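Local coordinates for protein gamma-glutamyltranspeptidase (Streptomyces lincolnensis, PDB 6J3A) that probably acts on gamma-glutamyl or related amide bonds, as an LmbA-like homologue of gamma-glutamyltranspeptidase in the Ntn-hydrolase clan, at residues Gly503-Gln506 / Asp507-Leu511; Trp115-Leu118 / Leu119-His122; Ala314-Glu317 / Ala318-Asp322; Arg156-Glu160 / Thr161-Thr165; Val87-Tyr90 / Lys91-Leu95. All blocks are in the same frame, centred on the assembly; numbering follows the deposited sequence.

Interaction 1: Gly503-Gln506 / Asp507-Leu511; sequences GDQQ and DQWQL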
# COMPACT_ATOMS: atom_id res chain seq x y z
N GLY A 503 -19.83 0.85 -12.93
CA GLY A 503 -20.96 0.74 -13.85
C GLY A 503 -20.64 0.89 -15.32
O GLY A 503 -19.91 0.07 -15.90
N ASP A 504 -21.17 1.95 -15.93
CA ASP A 504 -20.94 2.23 -17.35
C ASP A 504 -19.57 2.83 -17.64
O ASP A 504 -19.17 2.94 -18.80
CB ASP A 504 -22.04 3.15 -17.89
CG ASP A 504 -23.39 2.48 -17.90
OD1 ASP A 504 -23.48 1.31 -18.33
OD2 ASP A 504 -24.36 3.11 -17.46
N GLN A 505 -18.85 3.21 -16.59
CA GLN A 505 -17.47 3.66 -16.73
C GLN A 505 -16.44 2.51 -16.72
O GLN A 505 -15.30 2.73 -17.14
CB GLN A 505 -17.12 4.69 -15.65
CG GLN A 505 -17.96 5.96 -15.70
CD GLN A 505 -19.28 5.87 -14.93
OE1 GLN A 505 -19.30 5.97 -13.71
NE2 GLN A 505 -20.37 5.69 -15.66
N GLN A 506 -16.83 1.31 -16.27
CA GLN A 506 -15.89 0.18 -16.08
C GLN A 506 -14.97 -0.09 -17.27
O GLN A 506 -13.74 -0.08 -17.12
CB GLN A 506 -16.64 -1.12 -15.76
CG GLN A 506 -17.17 -1.22 -14.35
CD GLN A 506 -17.34 -2.66 -13.88
OE1 GLN A 506 -18.26 -2.97 -13.11
NE2 GLN A 506 -16.44 -3.54 -14.30
N ASP A 507 -15.56 -0.34 -18.43
CA ASP A 507 -14.79 -0.59 -19.66
C ASP A 507 -14.46 0.68 -20.46
O ASP A 507 -14.03 0.57 -21.61
CB ASP A 507 -15.48 -1.61 -20.56
CG ASP A 507 -15.13 -3.05 -20.23
OD1 ASP A 507 -14.05 -3.32 -19.65
OD2 ASP A 507 -15.96 -3.92 -20.57
N GLN A 508 -14.66 1.86 -19.88
CA GLN A 508 -14.05 3.08 -20.40
C GLN A 508 -12.72 3.25 -19.67
O GLN A 508 -11.64 3.38 -20.28
CB GLN A 508 -14.95 4.29 -20.17
CG GLN A 508 -16.38 4.14 -20.67
CD GLN A 508 -17.14 5.46 -20.63
OE1 GLN A 508 -16.69 6.46 -21.21
NE2 GLN A 508 -18.30 5.47 -19.96
N TRP A 509 -12.81 3.23 -18.35
CA TRP A 509 -11.65 3.42 -17.50
C TRP A 509 -10.60 2.35 -17.77
O TRP A 509 -9.41 2.67 -17.86
CB TRP A 509 -12.08 3.41 -16.04
CG TRP A 509 -12.81 4.65 -15.58
CD1 TRP A 509 -12.76 5.91 -16.13
CD2 TRP A 509 -13.67 4.74 -14.44
NE1 TRP A 509 -13.57 6.77 -15.41
CE2 TRP A 509 -14.12 6.08 -14.36
CE3 TRP A 509 -14.11 3.81 -13.48
CZ2 TRP A 509 -15.00 6.51 -13.37
CZ3 TRP A 509 -14.96 4.24 -12.48
CH2 TRP A 509 -15.41 5.58 -12.44
N GLN A 510 -11.04 1.11 -17.90
CA GLN A 510 -10.15 0.00 -18.21
C GLN A 510 -9.48 0.15 -19.57
O GLN A 510 -8.29 -0.15 -19.70
CB GLN A 510 -10.87 -1.34 -18.15
CG GLN A 510 -10.99 -1.89 -16.75
CD GLN A 510 -11.89 -3.11 -16.69
OE1 GLN A 510 -13.13 -3.00 -16.75
NE2 GLN A 510 -11.27 -4.29 -16.56
N LEU A 511 -10.24 0.59 -20.58
CA LEU A 511 -9.64 0.86 -21.89
C LEU A 511 -8.53 1.90 -21.78
O LEU A 511 -7.45 1.70 -22.33
CB LEU A 511 -10.66 1.35 -22.92
CG LEU A 511 -9.95 1.57 -24.28
CD1 LEU A 511 -10.02 0.33 -25.15
CD2 LEU A 511 -10.46 2.80 -25.01
O HOH W 1 -18.07 0.73 -19.85

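Interaction 2: Trp115-Leu118 / Leu119-His122; sequences WMLL and LRDH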
# COMPACT_ATOMS: atom_id res chain seq x y z
N TRP A 115 -18.25 -18.64 -6.66
CA TRP A 115 -17.09 -18.76 -5.77
C TRP A 115 -16.91 -20.19 -5.25
O TRP A 115 -15.78 -20.63 -5.00
CB TRP A 115 -17.20 -17.79 -4.58
CG TRP A 115 -17.11 -16.34 -4.95
CD1 TRP A 115 -18.05 -15.37 -4.73
CD2 TRP A 115 -16.01 -15.69 -5.60
NE1 TRP A 115 -17.60 -14.16 -5.21
CE2 TRP A 115 -16.35 -14.33 -5.75
CE3 TRP A 115 -14.76 -16.13 -6.07
CZ2 TRP A 115 -15.50 -13.40 -6.34
CZ3 TRP A 115 -13.91 -15.21 -6.66
CH2 TRP A 115 -14.29 -13.86 -6.79
N MET A 116 -18.02 -20.90 -5.09
CA MET A 116 -17.98 -22.30 -4.67
C MET A 116 -17.39 -23.14 -5.78
O MET A 116 -16.61 -24.04 -5.52
CB MET A 116 -19.38 -22.83 -4.32
CG MET A 116 -19.95 -22.34 -2.99
SD MET A 116 -18.81 -22.38 -1.60
CE MET A 116 -18.23 -20.68 -1.64
N LEU A 117 -17.79 -22.86 -7.02
CA LEU A 117 -17.24 -23.58 -8.17
C LEU A 117 -15.75 -23.36 -8.29
O LEU A 117 -14.98 -24.31 -8.48
CB LEU A 117 -17.91 -23.17 -9.49
CG LEU A 117 -18.92 -24.13 -10.13
CD1 LEU A 117 -19.26 -23.64 -11.53
CD2 LEU A 117 -18.44 -25.58 -10.24
N LEU A 118 -15.34 -22.10 -8.18
CA LEU A 118 -13.93 -21.74 -8.23
C LEU A 118 -13.13 -22.50 -7.18
O LEU A 118 -12.15 -23.16 -7.50
CB LEU A 118 -13.75 -20.23 -8.05
CG LEU A 118 -12.36 -19.71 -8.42
CD1 LEU A 118 -12.06 -19.81 -9.91
CD2 LEU A 118 -12.22 -18.26 -7.98
N LEU A 119 -13.58 -22.42 -5.94
CA LEU A 119 -12.94 -23.14 -4.86
C LEU A 119 -12.86 -24.65 -5.13
O LEU A 119 -11.83 -25.27 -4.92
CB LEU A 119 -13.67 -22.87 -3.53
CG LEU A 119 -12.93 -23.18 -2.22
CD1 LEU A 119 -11.61 -22.43 -2.11
CD2 LEU A 119 -13.80 -22.84 -1.02
N ARG A 120 -13.94 -25.22 -5.63
CA ARG A 120 -14.02 -26.67 -5.83
C ARG A 120 -13.10 -27.16 -6.94
O ARG A 120 -12.42 -28.18 -6.78
CB ARG A 120 -15.46 -27.08 -6.14
CG ARG A 120 -15.68 -28.59 -6.15
CD ARG A 120 -16.97 -28.96 -6.85
NE ARG A 120 -16.96 -28.56 -8.26
CZ ARG A 120 -17.86 -28.91 -9.18
NH1 ARG A 120 -18.88 -29.71 -8.87
NH2 ARG A 120 -17.72 -28.47 -10.42
N ASP A 121 -13.10 -26.45 -8.06
CA ASP A 121 -12.35 -26.85 -9.26
C ASP A 121 -10.88 -26.41 -9.24
O ASP A 121 -10.01 -27.20 -9.60
CB ASP A 121 -13.04 -26.33 -10.53
CG ASP A 121 -14.36 -27.02 -10.82
OD1 ASP A 121 -14.73 -27.98 -10.10
OD2 ASP A 121 -15.05 -26.62 -11.77
N HIS A 122 -10.62 -25.17 -8.83
CA HIS A 122 -9.27 -24.58 -8.93
C HIS A 122 -8.56 -24.24 -7.62
O HIS A 122 -7.39 -23.88 -7.63
CB HIS A 122 -9.35 -23.34 -9.82
CG HIS A 122 -9.90 -23.63 -11.17
ND1 HIS A 122 -9.10 -24.04 -12.22
CD2 HIS A 122 -11.16 -23.61 -11.65
CE1 HIS A 122 -9.85 -24.24 -13.29
NE2 HIS A 122 -11.11 -23.98 -12.97

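Interaction 3: Ala314-Glu317 / Ala318-Asp322; sequences ADRE and AWYGD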
# COMPACT_ATOMS: atom_id res chain seq x y z
N ALA A 314 -22.95 2.43 -28.40
CA ALA A 314 -24.13 2.34 -29.25
C ALA A 314 -24.39 0.92 -29.69
O ALA A 314 -25.52 0.44 -29.66
CB ALA A 314 -23.95 3.23 -30.47
N ASP A 315 -23.31 0.25 -30.09
CA ASP A 315 -23.37 -1.15 -30.50
C ASP A 315 -23.71 -2.04 -29.31
O ASP A 315 -24.48 -2.98 -29.45
CB ASP A 315 -22.06 -1.60 -31.17
CG ASP A 315 -22.01 -1.30 -32.68
OD1 ASP A 315 -23.04 -0.90 -33.28
OD2 ASP A 315 -20.91 -1.50 -33.27
N ARG A 316 -23.13 -1.73 -28.15
CA ARG A 316 -23.49 -2.40 -26.89
C ARG A 316 -25.01 -2.36 -26.62
O ARG A 316 -25.63 -3.39 -26.33
CB ARG A 316 -22.75 -1.77 -25.72
CG ARG A 316 -22.98 -2.47 -24.39
CD ARG A 316 -22.54 -1.63 -23.21
NE ARG A 316 -23.57 -0.67 -22.79
CZ ARG A 316 -23.57 0.01 -21.65
NH1 ARG A 316 -24.56 0.85 -21.37
NH2 ARG A 316 -22.60 -0.16 -20.75
N GLU A 317 -25.58 -1.17 -26.71
CA GLU A 317 -27.01 -0.97 -26.47
C GLU A 317 -27.89 -1.68 -27.49
O GLU A 317 -28.90 -2.30 -27.13
CB GLU A 317 -27.34 0.53 -26.51
CG GLU A 317 -28.76 0.85 -26.07
CD GLU A 317 -29.08 0.27 -24.70
OE1 GLU A 317 -28.28 0.50 -23.77
OE2 GLU A 317 -30.09 -0.43 -24.56
N ALA A 318 -27.53 -1.55 -28.76
CA ALA A 318 -28.26 -2.17 -29.86
C ALA A 318 -28.18 -3.69 -29.89
O ALA A 318 -29.18 -4.35 -30.15
CB ALA A 318 -27.77 -1.62 -31.19
N TRP A 319 -27.00 -4.23 -29.63
CA TRP A 319 -26.71 -5.64 -29.92
C TRP A 319 -26.48 -6.55 -28.72
O TRP A 319 -26.69 -7.76 -28.84
CB TRP A 319 -25.53 -5.73 -30.90
CG TRP A 319 -25.82 -4.99 -32.18
CD1 TRP A 319 -25.23 -3.84 -32.63
CD2 TRP A 319 -26.81 -5.33 -33.15
NE1 TRP A 319 -25.78 -3.45 -33.82
CE2 TRP A 319 -26.76 -4.34 -34.16
CE3 TRP A 319 -27.74 -6.37 -33.26
CZ2 TRP A 319 -27.61 -4.38 -35.27
CZ3 TRP A 319 -28.58 -6.41 -34.35
CH2 TRP A 319 -28.51 -5.41 -35.35
N TYR A 320 -26.09 -6.01 -27.57
CA TYR A 320 -25.67 -6.87 -26.44
C TYR A 320 -26.84 -7.30 -25.59
O TYR A 320 -27.85 -6.60 -25.48
CB TYR A 320 -24.63 -6.21 -25.53
CG TYR A 320 -23.26 -5.96 -26.12
CD1 TYR A 320 -23.06 -5.75 -27.49
CD2 TYR A 320 -22.14 -5.86 -25.28
CE1 TYR A 320 -21.81 -5.47 -28.01
CE2 TYR A 320 -20.88 -5.59 -25.80
CZ TYR A 320 -20.72 -5.39 -27.16
OH TYR A 320 -19.47 -5.12 -27.67
N GLY A 321 -26.67 -8.45 -24.96
CA GLY A 321 -27.70 -9.04 -24.12
C GLY A 321 -27.60 -10.55 -24.12
O GLY A 321 -26.66 -11.12 -24.67
N ASP A 322 -28.58 -11.18 -23.47
CA ASP A 322 -28.67 -12.64 -23.42
C ASP A 322 -30.03 -13.19 -23.89
O ASP A 322 -30.27 -14.39 -23.77
CB ASP A 322 -28.39 -13.12 -22.00
CG ASP A 322 -27.99 -14.59 -21.94
OD1 ASP A 322 -27.23 -15.06 -22.82
OD2 ASP A 322 -28.43 -15.27 -20.98
O HOH W 2 -28.63 -4.11 -25.44

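Interaction 4: Arg156-Glu160 / Thr161-Thr165; sequences RELFE and TEWTT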
# COMPACT_ATOMS: atom_id res chain seq x y z
N ARG A 156 -32.16 6.36 5.11
CA ARG A 156 -32.53 6.26 6.52
C ARG A 156 -34.04 6.13 6.65
O ARG A 156 -34.54 5.23 7.33
CB ARG A 156 -32.04 7.47 7.32
CG ARG A 156 -32.43 7.41 8.79
CD ARG A 156 -32.01 8.64 9.58
NE ARG A 156 -30.68 8.46 10.16
CZ ARG A 156 -30.39 7.69 11.20
NH1 ARG A 156 -31.32 6.98 11.84
NH2 ARG A 156 -29.14 7.60 11.62
N GLU A 157 -34.75 7.05 6.00
CA GLU A 157 -36.21 7.07 6.02
C GLU A 157 -36.79 5.77 5.49
O GLU A 157 -37.64 5.16 6.15
CB GLU A 157 -36.74 8.25 5.20
CG GLU A 157 -38.25 8.22 5.03
CD GLU A 157 -38.86 9.59 4.79
OE1 GLU A 157 -38.12 10.52 4.40
OE2 GLU A 157 -40.09 9.73 5.00
N LEU A 158 -36.34 5.35 4.31
CA LEU A 158 -36.74 4.08 3.72
C LEU A 158 -36.57 2.89 4.67
O LEU A 158 -37.42 2.01 4.74
CB LEU A 158 -35.95 3.83 2.43
CG LEU A 158 -36.34 2.65 1.54
CD1 LEU A 158 -37.78 2.75 1.05
CD2 LEU A 158 -35.41 2.55 0.34
N PHE A 159 -35.46 2.88 5.41
CA PHE A 159 -35.14 1.79 6.35
C PHE A 159 -36.05 1.78 7.57
O PHE A 159 -36.58 0.74 7.96
CB PHE A 159 -33.68 1.92 6.82
CG PHE A 159 -32.65 1.28 5.92
CD1 PHE A 159 -32.90 1.00 4.58
CD2 PHE A 159 -31.40 0.97 6.43
CE1 PHE A 159 -31.94 0.41 3.78
CE2 PHE A 159 -30.43 0.39 5.63
CZ PHE A 159 -30.70 0.11 4.30
N GLU A 160 -36.19 2.96 8.17
CA GLU A 160 -36.97 3.11 9.40
C GLU A 160 -38.46 2.82 9.19
O GLU A 160 -39.06 2.06 9.95
CB GLU A 160 -36.79 4.52 9.98
CG GLU A 160 -35.41 4.70 10.60
CD GLU A 160 -35.12 6.10 11.08
OE1 GLU A 160 -35.71 7.08 10.58
OE2 GLU A 160 -34.26 6.21 11.98
N THR A 161 -39.02 3.42 8.14
CA THR A 161 -40.46 3.40 7.88
C THR A 161 -40.91 2.20 7.06
O THR A 161 -42.07 1.82 7.12
CB THR A 161 -40.91 4.66 7.11
OG1 THR A 161 -40.44 4.61 5.76
CG2 THR A 161 -40.43 5.95 7.81
N GLU A 162 -39.99 1.60 6.30
CA GLU A 162 -40.37 0.66 5.24
C GLU A 162 -39.56 -0.64 5.30
O GLU A 162 -40.15 -1.70 5.55
CB GLU A 162 -40.26 1.38 3.89
CG GLU A 162 -41.31 1.04 2.85
CD GLU A 162 -42.76 1.23 3.28
OE1 GLU A 162 -43.28 2.36 3.23
OE2 GLU A 162 -43.39 0.21 3.61
N TRP A 163 -38.23 -0.57 5.12
CA TRP A 163 -37.34 -1.76 5.17
C TRP A 163 -36.76 -1.93 6.56
O TRP A 163 -35.58 -1.69 6.79
CB TRP A 163 -36.20 -1.70 4.15
CG TRP A 163 -36.62 -1.54 2.71
CD1 TRP A 163 -37.88 -1.66 2.18
CD2 TRP A 163 -35.75 -1.26 1.60
NE1 TRP A 163 -37.85 -1.46 0.83
CE2 TRP A 163 -36.56 -1.21 0.45
CE3 TRP A 163 -34.38 -1.05 1.48
CZ2 TRP A 163 -36.03 -0.94 -0.82
CZ3 TRP A 163 -33.86 -0.78 0.23
CH2 TRP A 163 -34.69 -0.73 -0.91
N THR A 164 -37.61 -2.36 7.48
CA THR A 164 -37.24 -2.39 8.89
C THR A 164 -36.20 -3.45 9.22
O THR A 164 -35.48 -3.32 10.21
CB THR A 164 -38.46 -2.57 9.80
OG1 THR A 164 -39.20 -3.72 9.39
CG2 THR A 164 -39.35 -1.33 9.74
N THR A 165 -36.11 -4.50 8.41
CA THR A 165 -35.08 -5.53 8.61
C THR A 165 -33.67 -4.99 8.33
O THR A 165 -32.70 -5.49 8.90
CB THR A 165 -35.32 -6.77 7.73
OG1 THR A 165 -35.45 -6.37 6.36
CG2 THR A 165 -36.58 -7.50 8.18

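Interaction 5: Val87-Tyr90 / Lys91-Leu95; sequences VAHY and KGLGL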
# COMPACT_ATOMS: atom_id res chain seq x y z
N VAL A 87 -41.74 -9.58 -19.41
CA VAL A 87 -42.09 -8.21 -19.77
C VAL A 87 -43.58 -7.98 -19.53
O VAL A 87 -43.97 -6.92 -19.07
CB VAL A 87 -41.76 -7.89 -21.24
CG1 VAL A 87 -42.39 -6.57 -21.69
CG2 VAL A 87 -40.24 -7.82 -21.43
N ALA A 88 -44.40 -8.98 -19.86
CA ALA A 88 -45.85 -8.87 -19.70
C ALA A 88 -46.23 -8.63 -18.24
O ALA A 88 -46.94 -7.69 -17.90
CB ALA A 88 -46.54 -10.12 -20.23
N HIS A 89 -45.72 -9.50 -17.37
CA HIS A 89 -46.00 -9.42 -15.95
C HIS A 89 -45.59 -8.08 -15.30
O HIS A 89 -46.31 -7.55 -14.46
CB HIS A 89 -45.32 -10.56 -15.22
CG HIS A 89 -45.63 -10.59 -13.76
ND1 HIS A 89 -44.90 -9.87 -12.84
CD2 HIS A 89 -46.62 -11.20 -13.08
CE1 HIS A 89 -45.41 -10.07 -11.64
NE2 HIS A 89 -46.46 -10.87 -11.76
N TYR A 90 -44.43 -7.57 -15.68
CA TYR A 90 -43.92 -6.30 -15.14
C TYR A 90 -44.74 -5.13 -15.69
O TYR A 90 -45.14 -4.23 -14.94
CB TYR A 90 -42.42 -6.13 -15.47
CG TYR A 90 -41.48 -6.90 -14.55
CD1 TYR A 90 -41.67 -8.26 -14.29
CD2 TYR A 90 -40.39 -6.27 -13.94
CE1 TYR A 90 -40.83 -8.96 -13.45
CE2 TYR A 90 -39.53 -6.97 -13.09
CZ TYR A 90 -39.76 -8.31 -12.85
OH TYR A 90 -38.94 -9.04 -12.01
N LYS A 91 -45.00 -5.16 -16.99
CA LYS A 91 -45.94 -4.23 -17.63
C LYS A 91 -47.31 -4.25 -16.94
O LYS A 91 -47.94 -3.20 -16.77
CB LYS A 91 -46.13 -4.58 -19.11
CG LYS A 91 -45.08 -4.00 -20.05
CD LYS A 91 -45.03 -2.48 -19.93
CE LYS A 91 -44.80 -1.80 -21.25
NZ LYS A 91 -44.63 -0.34 -21.03
N GLY A 92 -47.75 -5.45 -16.54
CA GLY A 92 -49.02 -5.60 -15.80
C GLY A 92 -49.07 -4.86 -14.47
O GLY A 92 -50.15 -4.51 -13.98
N LEU A 93 -47.90 -4.60 -13.89
CA LEU A 93 -47.78 -3.79 -12.69
C LEU A 93 -47.64 -2.29 -12.98
O LEU A 93 -47.30 -1.53 -12.08
CB LEU A 93 -46.60 -4.28 -11.88
CG LEU A 93 -46.67 -5.75 -11.49
CD1 LEU A 93 -45.29 -6.22 -11.06
CD2 LEU A 93 -47.68 -5.96 -10.38
N GLY A 94 -47.92 -1.87 -14.21
CA GLY A 94 -47.90 -0.45 -14.57
C GLY A 94 -46.52 0.16 -14.59
O GLY A 94 -46.35 1.35 -14.32
N LEU A 95 -45.53 -0.67 -14.92
CA LEU A 95 -44.13 -0.28 -14.95
C LEU A 95 -43.68 -0.11 -16.39
O LEU A 95 -44.06 -0.88 -17.27
CB LEU A 95 -43.27 -1.33 -14.24
CG LEU A 95 -43.48 -1.47 -12.71
CD1 LEU A 95 -42.82 -2.74 -12.15
CD2 LEU A 95 -42.98 -0.24 -11.96

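Interaction 1: Gly503-Gln506 / Asp507-Leu511
Gln505 sets its CB squarely over the six-membered ring of Trp509, in the first turn of helix 506-519. CB stands 3.4 Å from the ring centroid and 7° off the ring normal, a CH-pi contact; chi1 (-61°) sets CG beside the backbone N and near Trp509 CZ2. The backbone ties the same pair: Gln505 O takes Trp509 N at 2.8 Å almost head-on, and Gln508 N at 2.9 Å from well above the carbonyl plane. This is the tight part.

The loose side is the amide end of partly exposed Gln505: turned by the bend at chi2 (87°), its OE1 comes no nearer than 4.1 Å to Trp509 CH2.

A buried polar side lies at Asp504. Gln508, extended beyond CG, gives Asp504 O a nearly straight bond from NE2 at 2.9 Å, the oxygen in the amide plane. A water donates to that same Asp504 O at 2.7 Å and accepts, weakly, from Asp507 N.

Trp509 NE1 bonds to Glu586, and the Asp504 carboxylate meets Ser546 N and Arg316. Replacing Trp509 by an alanine would probably strip Gln505 CB of the ring it rests on and leave Glu586 without its indole N-H. Gly503 probably corresponds to the glycine-rich loop by the active site in related transpeptidases. Asp504 O, buried yet satisfied by a side-chain N-H and a water, probably holds the entry to the helix in place.

Interaction 2: Trp115-Leu118 / Leu119-His122
Leu119, Leu118 and Leu117 carry most of this turn of helix 111-122, each meeting a different neighbour on the next or previous turn. Leu119 brings CB to 3.4 Å from Trp115 O, the carbonyl that also receives Leu119 N in the helical bond. With CG anti to the backbone N (chi1 -162°), the rest of its side chain swings away from that carbonyl and touches Ile209 of helix 205-217 and Asp38 of helix 36-50.

Leu118 makes its contacts toward the C-terminal end of the helix. Its carbonyl oxygen accepts His122 N at 2.9 Å, and CD1 comes loosely and obliquely to CD2 of the His122 ring, 4.3 Å away; on the strand side the leucine touches Leu75.

Leu117 runs beside Arg120, both chains pointing the same way, and Leu117 CD2 sits over one face of the guanidinium, 3.5 Å from Arg120 CZ; the placing of this methyl is doubtful in detail. Leu117 O accepts Asp121 N at 2.9 Å in a nearly straight bond.

The guanidinium turns its polar rim elsewhere. Arg120 NE forms a salt bridge to Asp121 OD1 at 2.9 Å, reaching that oxygen from above the carboxylate plane, while NH1 pairs with Glu210 and Asp121 OD2 with Tyr257 OH. Arg213 brings a like charge close to Arg120 NH1, and the two acids probably offset it as well; a cation held by salt bridges to both Asp121 and Glu210 is likely to turn little.

Interaction 3: Ala314-Glu317 / Ala318-Asp322
Three main-chain bonds wind up the last turn of helix 299-319. Ala318 N reaches Ala314 O, Trp319 N reaches Asp315 O at 2.8 Å, and Tyr320 N reaches Arg316 O at 2.9 Å, the last from above the carbonyl plane.

Ring contacts follow. The Tyr320 ring folds back over the helix, laying one face on Arg316 CA in a CH-pi contact, 3.6 Å from the centroid and 19° off the normal. The Arg316 side chain crosses that of Tyr320 at about a right angle, with Arg316 CG 3.6 Å from Tyr320 CD2. Tyr320 is the first residue to leave helical backbone angles, so this is a helix C-terminus whose exit is packed onto its own last turn. Gly321 then takes phi 150°, where a side chain would jam against Tyr320 O. A phenylalanine in place of Tyr320 would keep the ring over Arg316 CA but would probably leave Gln284, on helix 280-288, without its hydroxyl partner.

Polar side chains make the third group. Asp315 OD1 lies at the edge of the Trp319 indole, in its plane, 3.7 Å from Trp319 CD1, and both residues are held by Gly355: its N bonds to Asp315 OD1, its O takes Trp319 NE1. Asp315 OD2 bonds to Tyr336 OH and Gln284. The guanidinium of Arg316 goes to Asp504, and Glu317 meets Arg480.

Interaction 4: Arg156-Glu160 / Thr161-Thr165
Glu157 O is gripped twice by Thr161, by its N at 3.0 Å and by its OG1 at 2.9 Å. The hydroxyl arrives from above the carbonyl plane because chi1 (71°) puts OG1 in the crowded position between N and the carbonyl carbon. This is the C-terminal end of the short helix 156-161, followed after a short turn by helix 164-170, with Trp163 at the N-cap position.

The next carbonyl breaks the alpha pattern. Leu158 O receives Trp163 N, five residues on, at 2.7 Å in the carbonyl plane, while its bond from Glu162 N is weak. That wider turn swings the tryptophan back across the helix it has just left. Leu158 CD2 stands over one face of the indole, 3.5 Å from the six-membered ring's centroid, in a CH-pi contact.

The side chain of Phe159 also touches Ser166 and Tyr170. The indole N-H goes to Met234 O, and the Glu162 carboxylate, directed away from the helix, pairs with Arg240. One turn back, Arg156 NH1 bridges to Glu160 OE2. Where the two aromatic residues meet, Phe159 CE1 approaches Trp163 CE3 obliquely to 3.7 Å.

Interaction 5: Val87-Tyr90 / Lys91-Leu95
Leu93 leans its CD1 obliquely on the His89 ring, 3.9 Å from His89 CE1. The histidine has CG anti to the backbone N (chi1 -176°), which sets CG beside the carbonyl carbon and brings CE1 near the leucine methyl. On its own way there, Leu93 passes CG 3.5 Å from His89 O.

Round the helix, Val87 and Lys91 run side by side, Val87 CG1 to Lys91 CG 4.1 Å, and Lys91 N bonds to Val87 O at 2.9 Å. Beyond CG the lysine bends away, its NZ making a long, weak ion pair with Asp96. Tyr90 is buried and its OH bonds to Leu104 O, a residue that the side chains of Leu93 and Leu95 also touch.

The backbone shows the helix running out. Gly92 N still finds Ala88 O at 2.7 Å, but Leu93 N makes only a weak bond to His89 O and a better one to Tyr90 O, at 3.0 Å, from high above the carbonyl plane. Gly94 N repeats the three-residue step onto Lys91 O. Leu95 CB then folds in against Tyr90 O. Tightening from alpha to 3-10 spacing, followed by Gly94 with left-handed backbone angles, is a familiar way to end a helix.

In the fold
Interactions 1 and 3 form the one pair that touches: Arg316 NH2 makes a 3.0 Å salt bridge to Asp504 OD1, joining the end of helix 299-319 to the loop ahead of helix 506-519, with centres 16 Å apart. Both also pack on helix 280-288. Interaction 2 stands apart, its centre 27 Å from that of interaction 1, on a helix beside strands 61-66 and 73-77. Interactions 4 and 5 lie toward the periphery, about 13 Å apart at their nearest atoms. By analogy with relatives, interaction 1 is probably nearest the catalytic centre, while interactions 4 and 5 each stay about 19 Å from interaction 1 at nearest atoms.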